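Local coordinates for ethanolamine utilization protein EutS (Streptococcus intermedius SK54 = ATCC 27335, PDB 6XPJ) that forms hexamers and probably serves as a minor shell component of a choline-degrading bacterial microcompartment, at residues 25-31 with 45-49; 19-23 with 108-112. The protein carries 1 engineered substitution. One frame throughout, in Å; residues are numbered along the deposited sequence. Where two conformers were deposited one is given.

In the fold
Both contacts hang on strand 11-28 of the circularly permuted BMC domain: contact 1 (25-31 with 45-49) pairs its end with strand 46-53, and contact 2 (19-23 with 108-112) pairs its middle with strand 110-116, one of the two outermost strands within the chain. Contact 1 is antiparallel, contact 2 parallel, so strand 11-28 has a neighbour of each kind. Their centres lie about 20 Å apart, with the middle of the chain between them, yet they meet where A25 N packs 3.9 Å from V112 CG2. In sequence, the residues of contact 1 fall between the two segments of contact 2. Both contacts also touch the same neighbouring subunit and therefore border a subunit interface.

Contact 1: 25-31 with 45-49; sequences AHVIAAP and GAIGV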
loop_
_atom_site.group_PDB
_atom_site.type_symbol
_atom_site.label_atom_id
_atom_site.label_comp_id
_atom_site.label_asym_id
_atom_site.label_seq_id
_atom_site.Cartn_x
_atom_site.Cartn_y
_atom_site.Cartn_z
ATOM N N ALA C 25 -3.649 19.392 -9.790
ATOM C CA ALA C 25 -4.299 20.608 -9.260
ATOM C C ALA C 25 -5.291 21.048 -10.324
ATOM O O ALA C 25 -4.897 21.663 -11.337
ATOM C CB ALA C 25 -3.270 21.652 -8.941
ATOM N N HIS C 26 -6.522 20.613 -10.170
ATOM C CA HIS C 26 -7.472 20.501 -11.283
ATOM C C HIS C 26 -8.805 21.116 -10.913
ATOM O O HIS C 26 -9.313 20.862 -9.787
ATOM C CB HIS C 26 -7.649 19.027 -11.662
ATOM C CG HIS C 26 -8.443 18.842 -12.913
ATOM N ND1 HIS C 26 -7.873 18.757 -14.157
ATOM C CD2 HIS C 26 -9.790 18.735 -13.097
ATOM C CE1 HIS C 26 -8.831 18.602 -15.061
ATOM N NE2 HIS C 26 -10.027 18.581 -14.436
ATOM N N VAL C 27 -9.397 21.821 -11.860
ATOM C CA VAL C 27 -10.793 22.305 -11.704
ATOM C C VAL C 27 -11.690 21.624 -12.730
ATOM O O VAL C 27 -11.385 21.650 -13.929
ATOM C CB VAL C 27 -10.905 23.836 -11.787
ATOM C CG1 VAL C 27 -10.241 24.447 -13.015
ATOM C CG2 VAL C 27 -12.351 24.286 -11.699
ATOM N N ILE C 28 -12.770 21.036 -12.230
ATOM C CA ILE C 28 -13.929 20.636 -13.063
ATOM C C ILE C 28 -14.889 21.809 -13.022
ATOM O O ILE C 28 -15.447 22.078 -11.961
ATOM C CB ILE C 28 -14.566 19.321 -12.582
ATOM C CG1 ILE C 28 -13.522 18.222 -12.387
ATOM C CG2 ILE C 28 -15.668 18.926 -13.562
ATOM C CD1 ILE C 28 -14.088 16.927 -11.851
ATOM N N ALA C 29 -15.060 22.507 -14.150
ATOM C CA ALA C 29 -15.752 23.819 -14.132
ATOM C C ALA C 29 -17.236 23.610 -13.863
ATOM O O ALA C 29 -17.836 24.410 -13.138
ATOM C CB ALA C 29 -15.559 24.525 -15.447
ATOM N N ALA C 30 -17.819 22.585 -14.475
ATOM C CA ALA C 30 -19.272 22.349 -14.453
ATOM C C ALA C 30 -19.507 20.851 -14.307
ATOM O O ALA C 30 -19.877 20.173 -15.267
ATOM C CB ALA C 30 -19.878 22.901 -15.719
ATOM N N PRO C 31 -19.278 20.287 -13.100
ATOM C CA PRO C 31 -19.431 18.860 -12.867
ATOM C C PRO C 31 -20.813 18.349 -13.288
ATOM O O PRO C 31 -21.821 18.997 -13.102
ATOM C CB PRO C 31 -19.255 18.665 -11.365
ATOM C CG PRO C 31 -18.368 19.839 -11.001
ATOM C CD PRO C 31 -18.853 20.970 -11.872
ATOM N N GLY C 45 -21.561 24.996 -8.827
ATOM C CA GLY C 45 -20.190 25.492 -8.789
ATOM C C GLY C 45 -19.208 24.466 -9.319
ATOM O O GLY C 45 -19.572 23.335 -9.684
ATOM N N ALA C 46 -17.960 24.883 -9.351
ATOM C CA ALA C 46 -16.828 24.072 -9.794
ATOM C C ALA C 46 -16.322 23.233 -8.619
ATOM O O ALA C 46 -16.638 23.517 -7.416
ATOM C CB ALA C 46 -15.758 24.978 -10.322
ATOM N N ILE C 47 -15.563 22.202 -8.967
ATOM C CA ILE C 47 -14.855 21.349 -7.980
ATOM C C ILE C 47 -13.363 21.465 -8.254
ATOM O O ILE C 47 -12.950 21.286 -9.419
ATOM C CB ILE C 47 -15.351 19.897 -8.068
ATOM C CG1 ILE C 47 -16.797 19.821 -7.564
ATOM C CG2 ILE C 47 -14.405 18.945 -7.342
ATOM C CD1 ILE C 47 -16.984 20.046 -6.113
ATOM N N GLY C 48 -12.595 21.684 -7.193
ATOM C CA GLY C 48 -11.127 21.616 -7.226
ATOM C C GLY C 48 -10.645 20.313 -6.639
ATOM O O GLY C 48 -11.195 19.881 -5.599
ATOM N N VAL C 49 -9.659 19.681 -7.273
ATOM C CA VAL C 49 -9.094 18.361 -6.904
ATOM C C VAL C 49 -7.578 18.482 -6.850
ATOM O O VAL C 49 -6.971 18.922 -7.840
ATOM C CB VAL C 49 -9.509 17.271 -7.899
ATOM C CG1 VAL C 49 -9.134 15.908 -7.336
ATOM C CG2 VAL C 49 -10.997 17.346 -8.240
#
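H26 and I28 pair with V49 and I47 as two antiparallel hydrogen-bonded pairs, with V27 opposite G48 between them, and the short strand axes run at 163° and approach to 4.6 Å. This is the edge-to-edge join of strands 11-28 and 46-53 in the sheet of the BMC fold. Four backbone bonds tie it, from H26 N to V49 O at 2.9 Å through to I47 N to I28 O at 3.0 Å. I47 O takes a second, weaker approach, a CA-H...O contact from V27 CA.

H26, I28, I47 and V49 share one face; the H26 ring has I28 CG1 at its edge, in the ring plane. With CG swung anti to the backbone N (chi1 -172°), H26 reaches T115 through ND1 and S117 through NE2, so both ring nitrogens are satisfied, while Y102 of a neighbouring subunit packs on it. On the other face V27 CG2 touches A46 CB at 3.7 Å, and helix 89-105 covers both residues through V92 and L96 on V27 and I89 on A46.

Beyond the strand the chain bends, and P31 comes over the end of the pairing. Its ring lies obliquely across the I47 side chain, CG to I47 CG1 at 3.8 Å, and its CD lies against G45 O at 3.3 Å, an oxygen that accepts a hydrogen bond from Y36 OH.

Contact 2: 19-23 with 108-112; sequences GKQIT and GFSTV
K20 lays its aliphatic stem over one face of the F109 ring: CB stands 3.5 Å from the ring centroid and only 5° off its normal, a CH-pi contact. The lysine chain crosses the phenyl side chain at about a right angle, then bends at chi3 (-69°), so that NZ runs off from the ring. Beside this contact the backbones run in parallel, bridging Q21 with S110 and I22 with T111. S110 N donates to K20 O at 3.2 Å, I22 N to S110 O at 2.9 Å and V112 N to I22 O at 3.2 Å; all three donors are tilted from the carbonyl planes, and the last bond is the most bent (140° at H). In the S110 conformer given, a water donates to both K20 O and S110 OG, joining the two strands at the start of the pairing.

V112 CG1 and CG2 pack against the backbone of I22 and T23, CG1 lying 3.6 Å from T23 O. Within its own strand Q21 NE2 donates to T23 OG1 at 2.9 Å, nearly straight and in the amide plane, fixing the amide's rotation; its OE1 accepts from R11 NH1 of another subunit, whose E4 OE1 bonds to S110 OG in that same conformer.

In the second shell, F103 meets the F109 ring edge-to-face and, with I99 and L100 of helix 89-105, packs on I22. The backbones of T53 and S51 on the antiparallel neighbour, strand 46-53, hydrogen-bond to those of Q21 and T23. The arrangement is thus the parallel pairing of early and C-terminal strands, laid against a helix, in the circularly permuted BMC fold.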
loop_
_atom_site.group_PDB
_atom_site.type_symbol
_atom_site.label_atom_id
_atom_site.label_comp_id
_atom_site.label_asym_id
_atom_site.label_seq_id
_atom_site.Cartn_x
_atom_site.Cartn_y
_atom_site.Cartn_z
ATOM N N GLY C 19 8.174 11.149 -1.953
ATOM C CA GLY C 19 8.637 12.378 -2.606
ATOM C C GLY C 19 7.842 13.583 -2.141
ATOM O O GLY C 19 7.046 13.467 -1.206
ATOM N N LYS C 20 8.107 14.705 -2.792
ATOM C CA LYS C 20 7.568 16.022 -2.414
ATOM C C LYS C 20 7.007 16.612 -3.683
ATOM O O LYS C 20 7.746 17.221 -4.438
ATOM C CB LYS C 20 8.640 16.860 -1.730
ATOM C CG LYS C 20 9.060 16.305 -0.387
ATOM C CD LYS C 20 10.317 16.972 0.161
ATOM C CE LYS C 20 11.531 16.597 -0.673
ATOM N NZ LYS C 20 12.810 16.660 0.081
ATOM N N GLN C 21 5.709 16.425 -3.911
ATOM C CA GLN C 21 5.143 16.726 -5.246
ATOM C C GLN C 21 3.649 16.992 -5.126
ATOM O O GLN C 21 2.963 16.275 -4.384
ATOM C CB GLN C 21 5.397 15.513 -6.151
ATOM C CG GLN C 21 4.815 15.615 -7.537
ATOM C CD GLN C 21 5.444 14.580 -8.441
ATOM O OE1 GLN C 21 6.655 14.561 -8.645
ATOM N NE2 GLN C 21 4.601 13.743 -9.009
ATOM N N ILE C 22 3.155 17.929 -5.926
ATOM C CA ILE C 22 1.721 18.004 -6.304
ATOM C C ILE C 22 1.603 17.436 -7.708
ATOM O O ILE C 22 2.236 17.966 -8.646
ATOM C CB ILE C 22 1.174 19.432 -6.213
ATOM C CG1 ILE C 22 1.231 19.919 -4.764
ATOM C CG2 ILE C 22 -0.227 19.471 -6.809
ATOM C CD1 ILE C 22 0.626 21.281 -4.519
ATOM N N THR C 23 0.814 16.364 -7.852
ATOM C CA THR C 23 0.680 15.631 -9.129
ATOM C C THR C 23 -0.617 16.026 -9.842
ATOM O O THR C 23 -0.791 15.699 -11.032
ATOM C CB THR C 23 0.773 14.117 -8.909
ATOM O OG1 THR C 23 1.876 13.837 -8.034
ATOM C CG2 THR C 23 0.961 13.395 -10.218
ATOM N N GLY C 108 9.384 24.439 -2.347
ATOM C CA GLY C 108 10.305 23.888 -3.360
ATOM C C GLY C 108 9.887 22.516 -3.859
ATOM O O GLY C 108 10.718 21.806 -4.468
ATOM N N PHE C 109 8.605 22.169 -3.722
ATOM C CA PHE C 109 8.066 20.898 -4.230
ATOM C C PHE C 109 7.962 20.924 -5.753
ATOM O O PHE C 109 7.819 22.011 -6.337
ATOM C CB PHE C 109 6.686 20.665 -3.632
ATOM C CG PHE C 109 6.669 20.089 -2.240
ATOM C CD1 PHE C 109 7.636 20.405 -1.285
ATOM C CD2 PHE C 109 5.638 19.226 -1.894
ATOM C CE1 PHE C 109 7.579 19.851 -0.010
ATOM C CE2 PHE C 109 5.557 18.732 -0.603
ATOM C CZ PHE C 109 6.530 19.029 0.320
ATOM N N SER C 110 8.016 19.749 -6.374
ATOM C CA SER C 110 7.662 19.606 -7.805
ATOM C C SER C 110 6.153 19.828 -7.937
ATOM O O SER C 110 5.399 19.359 -7.075
ATOM C CB SER C 110 8.095 18.275 -8.350
ATOM O OG SER C 110 9.485 18.087 -8.144
ATOM N N THR C 111 5.739 20.596 -8.939
ATOM C CA THR C 111 4.302 20.892 -9.116
ATOM C C THR C 111 3.956 20.798 -10.586
ATOM O O THR C 111 4.689 21.310 -11.453
ATOM C CB THR C 111 3.907 22.273 -8.559
ATOM O OG1 THR C 111 4.673 23.283 -9.225
ATOM C CG2 THR C 111 4.183 22.404 -7.083
ATOM N N VAL C 112 2.766 20.313 -10.827
ATOM C CA VAL C 112 2.136 20.315 -12.161
ATOM C C VAL C 112 1.464 21.664 -12.407
ATOM O O VAL C 112 1.169 22.418 -11.480
ATOM C CB VAL C 112 1.107 19.180 -12.249
ATOM C CG1 VAL C 112 1.805 17.839 -12.252
ATOM C CG2 VAL C 112 0.045 19.293 -11.160
HETATM O O HOH W 1 10.411 17.371 -5.341
#